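Local coordinates for probable aromatic acid decarboxylase (Aquifex aeolicus, PDB 2EJB), which probably makes the prenylated FMN cofactor of UbiD-type decarboxylases, joining a dimethylallyl group from dimethylallyl phosphate to N5 and C6 of the flavin without a metal, at residues 32-37 with 105-110; 62-67 with 71-76. All blocks are in the same frame, centred on the assembly; numbering follows the deposited sequence.

Interaction 1: 32-37 with 105-110; sequences DLVISR and NLIHRV
Val34 and Ile107 meet across this contact as branched aliphatic chains, and the flat groups belong to the helix start beside them: the His108 ring has Asn105 OD1 over one face, 3.1 Å above its plane and displaced toward the rim. That oxygen caps the helix. Asn105 OD1 accepts from His108 N at 2.7 Å, and the donor lies almost in line with the side-chain C=O (174°). His108 ND1 is hydrogen-bonded to Lys104 N, which limits the ring's rotation.

Ile107, on the same first turn, points toward the strand. Val34 sets CG1 opposite its own backbone N (chi1 -173°), and the Val34 and Ile107 side chains slide past each other in opposite directions, with Val34 CG1 to Ile107 CG1 at only 3.4 Å, a tight fit for two carbons. Ile107 CD1 continues past this methyl to Ser36 CB, 4.4 Å away. The other methyl, Val34 CG2, turns to Leu106 CD2 at 4.2 Å, so Val34 is straddled by two consecutive helix residues.

Ser36, predicted to bind FMN, uses OG to cap Ala39 N at the start of helix 37-45. The contact thus packs the first turn of helix 106-117 against strand 30-35 of the Rossmann-like parallel sheet; Cys7 of strand 3-8 touches both Val34 and Ile107, while His108 touches Thr94 and Cys97 of helix 92-100.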
ATOM      1  N   ASP A  32     -20.345  12.147 -10.723  1.00 43.48           N
ATOM      2  CA  ASP A  32     -21.393  11.148 -10.609  1.00 40.47           C
ATOM      3  C   ASP A  32     -20.863  10.236  -9.509  1.00 40.82           C
ATOM      4  O   ASP A  32     -19.823   9.590  -9.661  1.00 36.82           O
ATOM      5  CB  ASP A  32     -21.565  10.398 -11.932  1.00 40.20           C
ATOM      6  CG  ASP A  32     -22.458  11.147 -12.910  1.00 37.93           C
ATOM      7  OD1 ASP A  32     -23.647  11.341 -12.590  1.00 41.03           O
ATOM      8  OD2 ASP A  32     -21.977  11.543 -13.990  1.00 39.57           O
ATOM      9  N   LEU A  33     -21.579  10.203  -8.395  1.00 38.50           N
ATOM     10  CA  LEU A  33     -21.158   9.435  -7.237  1.00 37.79           C
ATOM     11  C   LEU A  33     -21.963   8.191  -6.912  1.00 38.73           C
ATOM     12  O   LEU A  33     -23.192   8.194  -6.957  1.00 46.75           O
ATOM     13  CB  LEU A  33     -21.160  10.355  -6.017  1.00 37.84           C
ATOM     14  CG  LEU A  33     -20.859   9.719  -4.664  1.00 37.19           C
ATOM     15  CD1 LEU A  33     -19.424   9.201  -4.640  1.00 31.87           C
ATOM     16  CD2 LEU A  33     -21.074  10.761  -3.577  1.00 41.86           C
ATOM     17  N   VAL A  34     -21.252   7.122  -6.577  1.00 37.34           N
ATOM     18  CA  VAL A  34     -21.894   5.876  -6.191  1.00 35.39           C
ATOM     19  C   VAL A  34     -21.321   5.529  -4.828  1.00 42.19           C
ATOM     20  O   VAL A  34     -20.104   5.415  -4.674  1.00 40.12           O
ATOM     21  CB  VAL A  34     -21.572   4.709  -7.153  1.00 36.06           C
ATOM     22  CG1 VAL A  34     -22.420   3.505  -6.779  1.00 27.63           C
ATOM     23  CG2 VAL A  34     -21.828   5.109  -8.593  1.00 31.52           C
ATOM     24  N   ILE A  35     -22.195   5.373  -3.838  1.00 45.03           N
ATOM     25  CA  ILE A  35     -21.758   5.039  -2.489  1.00 50.78           C
ATOM     26  C   ILE A  35     -22.371   3.725  -2.037  1.00 51.49           C
ATOM     27  O   ILE A  35     -23.594   3.581  -2.012  1.00 55.45           O
ATOM     28  CB  ILE A  35     -22.167   6.125  -1.483  1.00 52.22           C
ATOM     29  CG1 ILE A  35     -21.747   7.499  -2.004  1.00 49.68           C
ATOM     30  CG2 ILE A  35     -21.506   5.856  -0.137  1.00 48.93           C
ATOM     31  CD1 ILE A  35     -22.211   8.650  -1.142  1.00 50.55           C
ATOM     32  N   SER A  36     -21.518   2.767  -1.687  1.00 54.22           N
ATOM     33  CA  SER A  36     -21.986   1.466  -1.227  1.00 58.27           C
ATOM     34  C   SER A  36     -22.529   1.606   0.196  1.00 62.02           C
ATOM     35  O   SER A  36     -22.204   2.567   0.895  1.00 58.71           O
ATOM     36  CB  SER A  36     -20.840   0.448  -1.236  1.00 60.77           C
ATOM     37  OG  SER A  36     -19.943   0.678  -0.162  1.00 60.59           O
ATOM     38  N   ARG A  37     -23.363   0.657   0.617  1.00 62.88           N
ATOM     39  CA  ARG A  37     -23.927   0.683   1.965  1.00 67.48           C
ATOM     40  C   ARG A  37     -22.750   0.451   2.900  1.00 64.97           C
ATOM     41  O   ARG A  37     -22.611   1.111   3.933  1.00 62.55           O
ATOM     42  CB  ARG A  37     -24.951  -0.444   2.139  1.00 67.47           C
ATOM     43  CG  ARG A  37     -24.307  -1.814   2.224  1.00 71.98           C
ATOM     44  CD  ARG A  37     -25.250  -2.963   1.927  1.00 78.25           C
ATOM     45  NE  ARG A  37     -24.465  -4.165   1.653  1.00 83.94           N
ATOM     46  CZ  ARG A  37     -24.779  -5.090   0.752  1.00 89.25           C
ATOM     47  NH1 ARG A  37     -25.878  -4.971   0.018  1.00 91.83           N
ATOM     48  NH2 ARG A  37     -23.976  -6.129   0.568  1.00 91.60           N
ATOM     49  N   ASN A 105     -23.124  -5.266  -7.877  1.00 49.88           N
ATOM     50  CA  ASN A 105     -23.707  -3.936  -7.729  1.00 44.36           C
ATOM     51  C   ASN A 105     -23.336  -3.052  -8.915  1.00 43.84           C
ATOM     52  O   ASN A 105     -22.562  -3.450  -9.791  1.00 41.01           O
ATOM     53  CB  ASN A 105     -23.222  -3.265  -6.437  1.00 51.56           C
ATOM     54  CG  ASN A 105     -21.723  -3.000  -6.436  1.00 46.74           C
ATOM     55  OD1 ASN A 105     -21.118  -2.816  -7.487  1.00 51.84           O
ATOM     56  ND2 ASN A 105     -21.121  -2.965  -5.247  1.00 58.15           N
ATOM     57  N   LEU A 106     -23.880  -1.840  -8.924  1.00 36.90           N
ATOM     58  CA  LEU A 106     -23.621  -0.882  -9.990  1.00 36.69           C
ATOM     59  C   LEU A 106     -22.132  -0.597 -10.138  1.00 34.97           C
ATOM     60  O   LEU A 106     -21.616  -0.507 -11.254  1.00 35.82           O
ATOM     61  CB  LEU A 106     -24.360   0.427  -9.711  1.00 33.99           C
ATOM     62  CG  LEU A 106     -24.114   1.572 -10.702  1.00 39.81           C
ATOM     63  CD1 LEU A 106     -24.526   1.142 -12.104  1.00 36.76           C
ATOM     64  CD2 LEU A 106     -24.892   2.804 -10.266  1.00 39.03           C
ATOM     65  N   ILE A 107     -21.450  -0.454  -9.008  1.00 31.85           N
ATOM     66  CA  ILE A 107     -20.017  -0.175  -8.993  1.00 35.55           C
ATOM     67  C   ILE A 107     -19.229  -1.194  -9.812  1.00 31.97           C
ATOM     68  O   ILE A 107     -18.331  -0.834 -10.578  1.00 30.27           O
ATOM     69  CB  ILE A 107     -19.477  -0.161  -7.540  1.00 31.22           C
ATOM     70  CG1 ILE A 107     -20.107   1.007  -6.773  1.00 32.66           C
ATOM     71  CG2 ILE A 107     -17.951  -0.034  -7.533  1.00 27.46           C
ATOM     72  CD1 ILE A 107     -19.595   1.145  -5.347  1.00 35.24           C
ATOM     73  N   HIS A 108     -19.564  -2.467  -9.650  1.00 34.01           N
ATOM     74  CA  HIS A 108     -18.871  -3.514 -10.388  1.00 35.52           C
ATOM     75  C   HIS A 108     -19.160  -3.327 -11.866  1.00 34.63           C
ATOM     76  O   HIS A 108     -18.263  -3.425 -12.700  1.00 39.78           O
ATOM     77  CB  HIS A 108     -19.347  -4.885  -9.908  1.00 31.27           C
ATOM     78  CG  HIS A 108     -19.158  -5.102  -8.439  1.00 32.53           C
ATOM     79  ND1 HIS A 108     -19.819  -6.078  -7.736  1.00 36.61           N
ATOM     80  CD2 HIS A 108     -18.367  -4.457  -7.544  1.00 25.25           C
ATOM     81  CE1 HIS A 108     -19.449  -6.032  -6.466  1.00 29.60           C
ATOM     82  NE2 HIS A 108     -18.570  -5.059  -6.327  1.00 34.48           N
ATOM     83  N   ARG A 109     -20.418  -3.031 -12.182  1.00 37.52           N
ATOM     84  CA  ARG A 109     -20.830  -2.818 -13.564  1.00 37.18           C
ATOM     85  C   ARG A 109     -20.043  -1.679 -14.206  1.00 34.56           C
ATOM     86  O   ARG A 109     -19.580  -1.796 -15.348  1.00 34.01           O
ATOM     87  CB  ARG A 109     -22.328  -2.501 -13.622  1.00 38.55           C
ATOM     88  CG  ARG A 109     -22.835  -2.105 -15.004  1.00 41.40           C
ATOM     89  CD  ARG A 109     -22.683  -3.236 -16.015  1.00 45.54           C
ATOM     90  NE  ARG A 109     -23.076  -2.813 -17.357  1.00 49.97           N
ATOM     91  CZ  ARG A 109     -22.950  -3.559 -18.451  1.00 50.83           C
ATOM     92  NH1 ARG A 109     -22.440  -4.781 -18.373  1.00 50.87           N
ATOM     93  NH2 ARG A 109     -23.328  -3.079 -19.626  1.00 47.93           N
ATOM     94  N   VAL A 110     -19.895  -0.578 -13.473  1.00 33.88           N
ATOM     95  CA  VAL A 110     -19.176   0.585 -13.984  1.00 36.51           C
ATOM     96  C   VAL A 110     -17.720   0.236 -14.279  1.00 34.52           C
ATOM     97  O   VAL A 110     -17.119   0.768 -15.212  1.00 33.15           O
ATOM     98  CB  VAL A 110     -19.234   1.759 -12.982  1.00 42.65           C
ATOM     99  CG1 VAL A 110     -18.435   2.949 -13.514  1.00 39.25           C
ATOM    100  CG2 VAL A 110     -20.689   2.161 -12.750  1.00 41.42           C
TER

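Interaction 2: 62-67 with 71-76; sequences RIHEEN and SPLASG
The His64 ring is met by three successive residues, Ser71, Pro72 and Leu73, each in a different way. Leu73 CD1 stands over one face in a CH-pi contact, 4.2 Å from the centroid of the His64 ring and 11° from its normal. Pro72 comes in at the edge, its CD lying in the ring plane 3.5 Å from His64 CE1. Ser71 OG approaches obliquely and lies 2.7 Å from His64 ND1. The Ser71 hydroxyl gets there because OG is anti to the backbone N (chi1 173°), and a weak bond from Leu73 N also reaches it.

Next out, a short 3-10 turn holds the three residues in order: Ala74 N bonds Ser71 O at 3.0 Å and Ser75 N bonds Pro72 O at 2.9 Å. On the strand side, the Arg62 guanidinium meets Pro72 obliquely, Arg62 NH1 lying 4.2 Å from Pro72 CG. The far nitrogen of the ring, His64 NE2, probably hydrogen-bonds to Asp32 OD1, the same oxygen that forms a salt bridge with Arg62 NE. With Tyr82 OH on its other oxygen, Asp32 probably fixes the ring's rotation and is likely to favour a proton on NE2. Exchanging His64 for alanine would probably leave Asp32 OD1 with one partner fewer and open a gap between Leu73 CD1 and Pro72.

The contact folds the loop before helix 76-79 back onto strand 61-65, one of the two outermost strands of the sheet within this chain. Leu73 also touches Val34 of strand 30-35, Tyr82 of strand 82-90 and Val110, whereas Ser71 and His64 rest on Leu106, so the turn fits beside the place where helix 106-117 meets the sheet.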
ATOM      1  N   ARG A  62     -24.153  14.261  -8.788  1.00 45.18           N
ATOM      2  CA  ARG A  62     -25.332  13.451  -9.066  1.00 44.96           C
ATOM      3  C   ARG A  62     -25.062  12.092  -8.449  1.00 46.10           C
ATOM      4  O   ARG A  62     -24.090  11.419  -8.799  1.00 51.37           O
ATOM      5  CB  ARG A  62     -25.559  13.331 -10.577  1.00 42.12           C
ATOM      6  CG  ARG A  62     -26.786  12.512 -10.957  1.00 47.32           C
ATOM      7  CD  ARG A  62     -27.147  12.650 -12.435  1.00 44.45           C
ATOM      8  NE  ARG A  62     -26.019  12.353 -13.313  1.00 48.05           N
ATOM      9  CZ  ARG A  62     -26.121  12.166 -14.625  1.00 55.81           C
ATOM     10  NH1 ARG A  62     -27.304  12.241 -15.223  1.00 54.88           N
ATOM     11  NH2 ARG A  62     -25.038  11.905 -15.347  1.00 52.85           N
ATOM     12  N   ILE A  63     -25.919  11.702  -7.516  1.00 42.21           N
ATOM     13  CA  ILE A  63     -25.770  10.436  -6.817  1.00 41.67           C
ATOM     14  C   ILE A  63     -26.581   9.314  -7.441  1.00 44.63           C
ATOM     15  O   ILE A  63     -27.736   9.505  -7.819  1.00 39.93           O
ATOM     16  CB  ILE A  63     -26.179  10.576  -5.342  1.00 46.72           C
ATOM     17  CG1 ILE A  63     -25.346  11.677  -4.683  1.00 45.62           C
ATOM     18  CG2 ILE A  63     -25.989   9.249  -4.615  1.00 41.83           C
ATOM     19  CD1 ILE A  63     -25.726  11.956  -3.246  1.00 51.14           C
ATOM     20  N   HIS A  64     -25.965   8.140  -7.537  1.00 44.59           N
ATOM     21  CA  HIS A  64     -26.615   6.968  -8.112  1.00 45.37           C
ATOM     22  C   HIS A  64     -26.674   5.845  -7.082  1.00 47.43           C
ATOM     23  O   HIS A  64     -25.703   5.600  -6.362  1.00 46.38           O
ATOM     24  CB  HIS A  64     -25.842   6.494  -9.344  1.00 41.10           C
ATOM     25  CG  HIS A  64     -25.645   7.554 -10.383  1.00 38.46           C
ATOM     26  ND1 HIS A  64     -26.272   7.521 -11.608  1.00 41.08           N
ATOM     27  CD2 HIS A  64     -24.893   8.683 -10.373  1.00 41.14           C
ATOM     28  CE1 HIS A  64     -25.916   8.586 -12.312  1.00 41.00           C
ATOM     29  NE2 HIS A  64     -25.082   9.302 -11.585  1.00 41.53           N
ATOM     30  N   GLU A  65     -27.814   5.166  -7.020  1.00 50.10           N
ATOM     31  CA  GLU A  65     -28.002   4.063  -6.082  1.00 52.29           C
ATOM     32  C   GLU A  65     -27.099   2.893  -6.440  1.00 48.70           C
ATOM     33  O   GLU A  65     -27.044   2.470  -7.595  1.00 45.33           O
ATOM     34  CB  GLU A  65     -29.460   3.604  -6.087  1.00 57.64           C
ATOM     35  CG  GLU A  65     -30.398   4.542  -5.359  1.00 64.39           C
ATOM     36  CD  GLU A  65     -30.200   4.504  -3.859  1.00 69.03           C
ATOM     37  OE1 GLU A  65     -29.087   4.821  -3.391  1.00 73.99           O
ATOM     38  OE2 GLU A  65     -31.159   4.150  -3.143  1.00 80.66           O
ATOM     39  N   GLU A  66     -26.401   2.368  -5.438  1.00 49.38           N
ATOM     40  CA  GLU A  66     -25.482   1.254  -5.641  1.00 47.98           C
ATOM     41  C   GLU A  66     -26.149   0.052  -6.282  1.00 45.63           C
ATOM     42  O   GLU A  66     -25.474  -0.848  -6.774  1.00 49.36           O
ATOM     43  CB  GLU A  66     -24.868   0.827  -4.309  1.00 45.62           C
ATOM     44  CG  GLU A  66     -25.868   0.244  -3.331  1.00 54.32           C
ATOM     45  CD  GLU A  66     -25.206  -0.265  -2.067  1.00 56.58           C
ATOM     46  OE1 GLU A  66     -24.420  -1.232  -2.152  1.00 60.54           O
ATOM     47  OE2 GLU A  66     -25.462   0.308  -0.989  1.00 60.49           O
ATOM     48  N   ASN A  67     -27.474   0.036  -6.281  1.00 47.85           N
ATOM     49  CA  ASN A  67     -28.211  -1.083  -6.859  1.00 51.55           C
ATOM     50  C   ASN A  67     -28.933  -0.715  -8.148  1.00 45.68           C
ATOM     51  O   ASN A  67     -29.524  -1.574  -8.796  1.00 55.29           O
ATOM     52  CB  ASN A  67     -29.234  -1.604  -5.849  1.00 56.06           C
ATOM     53  CG  ASN A  67     -30.311  -0.579  -5.531  1.00 64.89           C
ATOM     54  OD1 ASN A  67     -30.016   0.562  -5.160  1.00 63.78           O
ATOM     55  ND2 ASN A  67     -31.567  -0.982  -5.671  1.00 68.03           N
ATOM     56  N   SER A  71     -28.905   3.307 -14.128  1.00 46.72           N
ATOM     57  CA  SER A  71     -27.998   4.447 -14.064  1.00 46.30           C
ATOM     58  C   SER A  71     -27.285   4.669 -15.390  1.00 46.83           C
ATOM     59  O   SER A  71     -26.926   3.717 -16.080  1.00 44.47           O
ATOM     60  CB  SER A  71     -26.956   4.211 -12.968  1.00 42.13           C
ATOM     61  OG  SER A  71     -25.965   5.223 -12.981  1.00 38.69           O
ATOM     62  N   PRO A  72     -27.076   5.938 -15.769  1.00 47.89           N
ATOM     63  CA  PRO A  72     -26.391   6.238 -17.028  1.00 49.29           C
ATOM     64  C   PRO A  72     -25.000   5.619 -17.031  1.00 46.08           C
ATOM     65  O   PRO A  72     -24.518   5.155 -18.063  1.00 51.31           O
ATOM     66  CB  PRO A  72     -26.322   7.760 -17.029  1.00 50.25           C
ATOM     67  CG  PRO A  72     -27.533   8.155 -16.244  1.00 56.21           C
ATOM     68  CD  PRO A  72     -27.504   7.177 -15.099  1.00 53.04           C
ATOM     69  N   LEU A  73     -24.367   5.613 -15.862  1.00 44.75           N
ATOM     70  CA  LEU A  73     -23.022   5.072 -15.714  1.00 41.67           C
ATOM     71  C   LEU A  73     -22.899   3.618 -16.140  1.00 38.91           C
ATOM     72  O   LEU A  73     -21.798   3.144 -16.418  1.00 37.73           O
ATOM     73  CB  LEU A  73     -22.553   5.199 -14.264  1.00 40.73           C
ATOM     74  CG  LEU A  73     -22.468   6.598 -13.650  1.00 46.36           C
ATOM     75  CD1 LEU A  73     -21.891   6.477 -12.246  1.00 38.32           C
ATOM     76  CD2 LEU A  73     -21.598   7.515 -14.514  1.00 37.91           C
ATOM     77  N   ALA A  74     -24.021   2.909 -16.186  1.00 40.90           N
ATOM     78  CA  ALA A  74     -23.999   1.503 -16.571  1.00 36.65           C
ATOM     79  C   ALA A  74     -24.091   1.328 -18.078  1.00 42.18           C
ATOM     80  O   ALA A  74     -24.186   0.202 -18.575  1.00 38.96           O
ATOM     81  CB  ALA A  74     -25.131   0.754 -15.886  1.00 34.99           C
ATOM     82  N   SER A  75     -24.057   2.440 -18.804  1.00 38.40           N
ATOM     83  CA  SER A  75     -24.132   2.387 -20.261  1.00 40.60           C
ATOM     84  C   SER A  75     -22.824   2.857 -20.878  1.00 38.45           C
ATOM     85  O   SER A  75     -22.357   3.958 -20.586  1.00 38.21           O
ATOM     86  CB  SER A  75     -25.282   3.262 -20.771  1.00 43.59           C
ATOM     87  OG  SER A  75     -26.525   2.814 -20.260  1.00 58.31           O
ATOM     88  N   GLY A  76     -22.235   2.013 -21.723  1.00 38.52           N
ATOM     89  CA  GLY A  76     -20.985   2.366 -22.373  1.00 37.57           C
ATOM     90  C   GLY A  76     -21.156   3.616 -23.205  1.00 38.10           C
ATOM     91  O   GLY A  76     -20.289   4.493 -23.221  1.00 38.35           O
TER

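How the interactions relate
From the N terminus, strand 30-35 comes first and supplies one side of interaction 1. The chain passes through helix 37-45 to strand 61-65, where interaction 2 closes a tight local loop with only three residues between its segments. After strand 82-90 and helix 92-100, helix 106-117 closes interaction 1, a loop of 67 intervening residues that encloses interaction 2 entirely. Their centres are about 7 Å apart. Since strands 30-35 and 61-65 are sheet neighbours, the two contacts form a continuous patch, in which Glu66 joins Leu106 by a backbone hydrogen bond. Interaction 1 ties helix 106-117 to strand 30-35, and interaction 2 ties the loop before helix 76-79 to outer strand 61-65.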